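Local coordinates for protein VP1 (Polyomavirus HPyV7, PDB 4PCH) that forms pentamers as the major capsid protein of the icosahedral virus shell and probably takes part in attachment to host cells, at residues B[135-149]-B[160-174]. Numbering follows the deposited sequence.
Sequences PDPERLKVNEALEGP and LRKQVNAANFPVELW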
loop_
_atom_site.group_PDB
_atom_site.type_symbol
_atom_site.label_atom_id
_atom_site.label_comp_id
_atom_site.label_asym_id
_atom_site.label_seq_id
_atom_site.Cartn_x
_atom_site.Cartn_y
_atom_site.Cartn_z
ATOM N N PRO B 135 -4.653 -27.441 8.142
ATOM C CA PRO B 135 -5.855 -26.627 7.921
ATOM C C PRO B 135 -7.085 -27.453 7.628
ATOM O O PRO B 135 -8.211 -26.961 7.803
ATOM C CB PRO B 135 -5.471 -25.729 6.730
ATOM C CG PRO B 135 -4.436 -26.496 6.000
ATOM C CD PRO B 135 -3.639 -27.174 7.106
ATOM N N ASP B 136 -6.907 -28.713 7.221
ATOM C CA ASP B 136 -8.044 -29.596 7.044
ATOM C C ASP B 136 -7.617 -31.024 7.357
ATOM O O ASP B 136 -7.193 -31.766 6.461
ATOM C CB ASP B 136 -8.607 -29.503 5.628
ATOM C CG ASP B 136 -9.904 -30.299 5.468
ATOM O OD1 ASP B 136 -10.191 -31.214 6.270
ATOM O OD2 ASP B 136 -10.658 -30.041 4.515
ATOM N N PRO B 137 -7.656 -31.384 8.641
ATOM C CA PRO B 137 -7.107 -32.659 9.125
ATOM C C PRO B 137 -7.718 -33.887 8.443
ATOM O O PRO B 137 -7.047 -34.915 8.321
ATOM C CB PRO B 137 -7.465 -32.639 10.624
ATOM C CG PRO B 137 -7.602 -31.185 10.969
ATOM C CD PRO B 137 -8.231 -30.591 9.744
ATOM N N GLU B 138 -8.972 -33.784 8.001
ATOM C CA GLU B 138 -9.651 -34.913 7.339
ATOM C C GLU B 138 -9.273 -35.108 5.877
ATOM O O GLU B 138 -9.378 -36.219 5.379
ATOM C CB GLU B 138 -11.160 -34.742 7.430
ATOM C CG GLU B 138 -11.710 -34.708 8.851
ATOM C CD GLU B 138 -12.126 -36.078 9.372
ATOM O OE1 GLU B 138 -12.872 -36.131 10.376
ATOM O OE2 GLU B 138 -11.719 -37.106 8.785
ATOM N N ARG B 139 -8.878 -34.054 5.180
ATOM C CA ARG B 139 -8.716 -34.118 3.721
ATOM C C ARG B 139 -7.333 -33.746 3.157
ATOM O O ARG B 139 -7.042 -34.074 2.001
ATOM C CB ARG B 139 -9.754 -33.214 3.057
ATOM C CG ARG B 139 -11.212 -33.536 3.389
ATOM C CD ARG B 139 -12.124 -32.587 2.625
ATOM N NE ARG B 139 -13.530 -32.663 3.000
ATOM C CZ ARG B 139 -14.135 -31.923 3.936
ATOM N NH1 ARG B 139 -13.480 -31.015 4.665
ATOM N NH2 ARG B 139 -15.425 -32.098 4.157
ATOM N N LEU B 140 -6.510 -33.022 3.919
ATOM C CA LEU B 140 -5.181 -32.610 3.455
ATOM C C LEU B 140 -4.188 -33.642 3.948
ATOM O O LEU B 140 -4.090 -33.882 5.147
ATOM C CB LEU B 140 -4.754 -31.227 3.957
ATOM C CG LEU B 140 -3.394 -30.731 3.417
ATOM C CD1 LEU B 140 -3.449 -30.407 1.911
ATOM C CD2 LEU B 140 -2.871 -29.527 4.178
ATOM N N LYS B 141 -3.503 -34.265 2.988
ATOM C CA LYS B 141 -2.558 -35.331 3.265
ATOM C C LYS B 141 -1.136 -34.830 3.098
ATOM O O LYS B 141 -0.875 -33.881 2.347
ATOM C CB LYS B 141 -2.825 -36.509 2.340
ATOM C CG LYS B 141 -4.192 -37.158 2.579
ATOM C CD LYS B 141 -4.697 -37.835 1.315
ATOM C CE LYS B 141 -6.048 -38.507 1.524
ATOM N NZ LYS B 141 -6.547 -39.123 0.262
ATOM N N VAL B 142 -0.218 -35.474 3.827
ATOM C CA VAL B 142 1.185 -35.058 3.868
ATOM C C VAL B 142 2.077 -36.283 3.746
ATOM O O VAL B 142 1.978 -37.210 4.545
ATOM C CB VAL B 142 1.511 -34.342 5.198
ATOM C CG1 VAL B 142 2.911 -33.723 5.141
ATOM C CG2 VAL B 142 0.465 -33.270 5.481
ATOM N N ASN B 143 2.934 -36.279 2.741
ATOM C CA ASN B 143 3.884 -37.364 2.556
ATOM C C ASN B 143 4.766 -37.569 3.799
ATOM O O ASN B 143 5.198 -36.605 4.432
ATOM C CB ASN B 143 4.754 -37.094 1.347
ATOM C CG ASN B 143 5.636 -38.270 1.023
ATOM O OD1 ASN B 143 6.685 -38.427 1.625
ATOM N ND2 ASN B 143 5.203 -39.112 0.102
ATOM N N GLU B 144 5.010 -38.832 4.127
ATOM C CA GLU B 144 5.727 -39.213 5.333
ATOM C C GLU B 144 7.182 -38.766 5.384
ATOM O O GLU B 144 7.784 -38.784 6.460
ATOM C CB GLU B 144 5.657 -40.733 5.534
ATOM C CG GLU B 144 4.271 -41.233 5.930
ATOM C CD GLU B 144 3.753 -40.562 7.199
ATOM O OE1 GLU B 144 3.073 -39.513 7.083
ATOM O OE2 GLU B 144 4.052 -41.062 8.308
ATOM N N ALA B 145 7.747 -38.369 4.247
ATOM C CA ALA B 145 9.097 -37.777 4.222
ATOM C C ALA B 145 9.147 -36.393 4.830
ATOM O O ALA B 145 10.230 -35.884 5.176
ATOM C CB ALA B 145 9.639 -37.766 2.799
ATOM N N LEU B 146 7.973 -35.775 4.978
ATOM C CA LEU B 146 7.853 -34.458 5.546
ATOM C C LEU B 146 7.401 -34.535 7.005
ATOM O O LEU B 146 6.754 -35.504 7.417
ATOM C CB LEU B 146 6.822 -33.644 4.730
ATOM C CG LEU B 146 7.181 -33.509 3.263
ATOM C CD1 LEU B 146 6.045 -32.876 2.484
ATOM C CD2 LEU B 146 8.480 -32.746 3.065
ATOM N N GLU B 147 7.727 -33.506 7.780
ATOM C CA GLU B 147 7.308 -33.436 9.193
ATOM C C GLU B 147 5.796 -33.190 9.287
ATOM O O GLU B 147 5.292 -32.079 8.955
ATOM C CB GLU B 147 8.052 -32.320 9.952
ATOM C CG GLU B 147 9.469 -32.696 10.399
ATOM C CD GLU B 147 9.547 -33.671 11.587
ATOM O OE1 GLU B 147 8.523 -34.067 12.162
ATOM O OE2 GLU B 147 10.658 -34.073 11.983
ATOM N N GLY B 148 5.082 -34.221 9.737
ATOM C CA GLY B 148 3.624 -34.164 9.833
ATOM C C GLY B 148 3.237 -33.301 11.034
ATOM O O GLY B 148 3.777 -33.507 12.123
ATOM N N PRO B 149 2.267 -32.400 10.853
ATOM C CA PRO B 149 1.865 -31.464 11.893
ATOM C C PRO B 149 0.883 -31.993 12.913
ATOM O O PRO B 149 0.501 -31.232 13.805
ATOM C CB PRO B 149 1.152 -30.378 11.094
ATOM C CG PRO B 149 0.454 -31.145 10.038
ATOM C CD PRO B 149 1.491 -32.160 9.619
ATOM N N LEU B 160 0.331 -29.848 18.168
ATOM C CA LEU B 160 1.718 -30.331 18.234
ATOM C C LEU B 160 2.708 -29.161 18.196
ATOM O O LEU B 160 2.581 -28.245 17.383
ATOM C CB LEU B 160 1.972 -31.257 17.053
ATOM C CG LEU B 160 3.327 -31.925 16.836
ATOM C CD1 LEU B 160 3.744 -32.708 18.063
ATOM C CD2 LEU B 160 3.227 -32.814 15.588
ATOM N N ARG B 161 3.715 -29.233 19.067
ATOM C CA ARG B 161 4.781 -28.246 19.093
ATOM C C ARG B 161 6.111 -28.927 18.864
ATOM O O ARG B 161 6.356 -30.013 19.386
ATOM C CB ARG B 161 4.766 -27.491 20.406
ATOM C CG ARG B 161 3.679 -26.450 20.381
ATOM C CD ARG B 161 3.429 -25.838 21.725
ATOM N NE ARG B 161 2.788 -24.544 21.547
ATOM C CZ ARG B 161 1.476 -24.382 21.396
ATOM N NH1 ARG B 161 0.669 -25.443 21.390
ATOM N NH2 ARG B 161 0.972 -23.167 21.255
ATOM N N LYS B 162 6.942 -28.292 18.050
ATOM C CA LYS B 162 8.272 -28.798 17.701
ATOM C C LYS B 162 9.170 -27.610 17.432
ATOM O O LYS B 162 8.715 -26.457 17.356
ATOM C CB LYS B 162 8.249 -29.685 16.457
ATOM C CG LYS B 162 7.627 -31.060 16.604
ATOM C CD LYS B 162 8.247 -32.043 15.624
ATOM C CE LYS B 162 7.721 -33.432 15.914
ATOM N NZ LYS B 162 8.091 -34.414 14.866
ATOM N N GLN B 163 10.470 -27.887 17.324
ATOM C CA GLN B 163 11.418 -26.866 16.856
ATOM C C GLN B 163 11.938 -27.198 15.471
ATOM O O GLN B 163 12.098 -28.360 15.130
ATOM C CB GLN B 163 12.587 -26.743 17.841
ATOM C CG GLN B 163 12.148 -26.479 19.255
ATOM C CD GLN B 163 13.332 -26.159 20.172
ATOM O OE1 GLN B 163 13.426 -25.068 20.728
ATOM N NE2 GLN B 163 14.256 -27.091 20.284
ATOM N N VAL B 164 12.237 -26.164 14.683
ATOM C CA VAL B 164 12.663 -26.368 13.300
ATOM C C VAL B 164 14.159 -26.702 13.286
ATOM O O VAL B 164 15.004 -25.798 13.251
ATOM C CB VAL B 164 12.331 -25.173 12.393
ATOM C CG1 VAL B 164 12.694 -25.519 10.950
ATOM C CG2 VAL B 164 10.859 -24.846 12.464
ATOM N N ASN B 165 14.452 -27.997 13.375
ATOM C CA ASN B 165 15.809 -28.537 13.547
ATOM C C ASN B 165 16.174 -29.477 12.408
ATOM O O ASN B 165 17.065 -30.320 12.545
ATOM C CB ASN B 165 15.921 -29.313 14.878
ATOM C CG ASN B 165 14.859 -30.410 15.017
ATOM O OD1 ASN B 165 14.144 -30.745 14.047
ATOM N ND2 ASN B 165 14.722 -30.949 16.233
ATOM N N ALA B 166 15.492 -29.322 11.286
ATOM C CA ALA B 166 15.716 -30.155 10.134
ATOM C C ALA B 166 15.140 -29.425 8.916
ATOM O O ALA B 166 14.466 -28.414 9.041
ATOM C CB ALA B 166 15.030 -31.473 10.312
ATOM N N ALA B 167 15.442 -30.016 7.768
ATOM C CA ALA B 167 15.204 -29.431 6.457
ATOM C C ALA B 167 13.828 -29.777 5.903
ATOM O O ALA B 167 13.480 -29.353 4.814
ATOM C CB ALA B 167 16.275 -29.962 5.501
ATOM N N ASN B 168 13.038 -30.537 6.634
ATOM C CA ASN B 168 11.780 -31.057 6.082
ATOM C C ASN B 168 10.481 -30.634 6.788
ATOM O O ASN B 168 9.553 -31.422 6.906
ATOM C CB ASN B 168 11.871 -32.563 5.992
ATOM C CG ASN B 168 11.938 -33.243 7.360
ATOM O OD1 ASN B 168 12.393 -32.655 8.358
ATOM N ND2 ASN B 168 11.491 -34.481 7.404
ATOM N N PHE B 169 10.436 -29.400 7.230
ATOM C CA PHE B 169 9.252 -28.788 7.822
ATOM C C PHE B 169 8.545 -27.916 6.791
ATOM O O PHE B 169 8.971 -26.810 6.505
ATOM C CB PHE B 169 9.654 -27.902 9.011
ATOM C CG PHE B 169 9.966 -28.658 10.271
ATOM C CD1 PHE B 169 11.231 -29.130 10.522
ATOM C CD2 PHE B 169 8.991 -28.841 11.248
ATOM C CE1 PHE B 169 11.509 -29.814 11.690
ATOM C CE2 PHE B 169 9.273 -29.512 12.431
ATOM C CZ PHE B 169 10.535 -30.005 12.657
ATOM N N PRO B 170 7.412 -28.391 6.257
ATOM C CA PRO B 170 6.733 -27.549 5.267
ATOM C C PRO B 170 6.133 -26.280 5.853
ATOM O O PRO B 170 5.480 -26.333 6.888
ATOM C CB PRO B 170 5.606 -28.468 4.753
ATOM C CG PRO B 170 6.074 -29.836 5.060
ATOM C CD PRO B 170 6.759 -29.686 6.397
ATOM N N VAL B 171 6.271 -25.174 5.127
ATOM C CA VAL B 171 5.789 -23.883 5.577
ATOM C C VAL B 171 4.257 -23.837 5.565
ATOM O O VAL B 171 3.651 -23.061 6.272
ATOM C CB VAL B 171 6.387 -22.740 4.726
ATOM C CG1 VAL B 171 7.907 -22.776 4.771
ATOM C CG2 VAL B 171 5.883 -22.780 3.288
ATOM N N GLU B 172 3.641 -24.708 4.761
ATOM C CA GLU B 172 2.191 -24.835 4.743
ATOM C C GLU B 172 1.601 -25.451 6.023
ATOM O O GLU B 172 0.392 -25.350 6.232
ATOM C CB GLU B 172 1.755 -25.674 3.560
ATOM C CG GLU B 172 1.957 -24.991 2.239
ATOM C CD GLU B 172 1.951 -25.976 1.091
ATOM O OE1 GLU B 172 0.907 -26.601 0.862
ATOM O OE2 GLU B 172 2.986 -26.089 0.429
ATOM N N LEU B 173 2.435 -26.087 6.866
ATOM C CA LEU B 173 1.945 -26.886 7.994
ATOM C C LEU B 173 2.485 -26.480 9.380
ATOM O O LEU B 173 2.064 -27.031 10.406
ATOM C CB LEU B 173 2.309 -28.354 7.741
ATOM C CG LEU B 173 1.871 -28.970 6.415
ATOM C CD1 LEU B 173 2.466 -30.392 6.243
ATOM C CD2 LEU B 173 0.340 -29.003 6.351
ATOM N N TRP B 174 3.417 -25.528 9.420
ATOM C CA TRP B 174 4.144 -25.198 10.661
ATOM C C TRP B 174 4.236 -23.684 10.782
ATOM O O TRP B 174 4.767 -23.057 9.847
ATOM C CB TRP B 174 5.540 -25.806 10.636
ATOM C CG TRP B 174 5.550 -27.311 10.686
ATOM C CD1 TRP B 174 5.658 -28.180 9.638
ATOM C CD2 TRP B 174 5.419 -28.113 11.855
ATOM N NE1 TRP B 174 5.607 -29.469 10.087
ATOM C CE2 TRP B 174 5.467 -29.455 11.455
ATOM C CE3 TRP B 174 5.272 -27.818 13.224
ATOM C CZ2 TRP B 174 5.375 -30.503 12.362
ATOM C CZ3 TRP B 174 5.173 -28.868 14.122
ATOM C CH2 TRP B 174 5.210 -30.189 13.688
HETATM O O HOH W 1 10.552 -35.467 14.673
HETATM O O HOH W 2 12.397 -32.798 14.104
HETATM O O HOH W 3 -1.503 -30.331 15.236
#
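Glu147 lies along Phe169, its CG over the middle of the aromatic ring in a CH-pi contact, 3.6 Å from the centroid and 9° off the ring normal. The side chain folds about CB-CG (chi2 -74°), laying the carboxylate nearly parallel to the ring and bringing OE1 to Lys162. That lysine, extended beyond CG, crosses Glu147 at about a right angle and closes a salt bridge from NZ at 2.8 Å on the syn side of OE1, though well out of the carboxylate plane. Two waters donate to OE2; one also accepts from Lys162 NZ, the other donates to Asn165 OD1, so both carboxylate oxygens are engaged. The backbone of Glu147 is held as well. Its N gives a nearly straight bond to Asn168 O (2.9 Å), while its O receives Trp174 NE1 at 2.9 Å, the acceptor lying near the indole plane but the donor standing above the carbonyl plane. One face of Trp174 is met near its rim by Phe169 CD2, while Trp174 CG lies in plane at the edge of the Phe169 ring. Asn168 takes the crowded chi1 of 67° and turns its amide to the type I turn 143-146, where ND2 meets Ala145 O almost linearly (2.9 Å) with that oxygen in the amide plane; in this turn Asn143 OD1 accepts a bond from Ala145 N, an Asx turn. On the apolar side Leu173 meets Val142 tip to tip, CD1 3.5 Å from CG1, sends CD2 to Leu140 CD2, and lies obliquely against the Pro149 ring. Leu53 packs on Leu140 and Leu173. Strand 129-132 pairs antiparallel with both 161-163 and 174-176, and the contact links this sheet to the parallel 52-53/141-142 pair, apart from the large jelly-roll sheet; Gln97 and Met98 of a neighbouring subunit pack on Pro135 and Glu172, respectively.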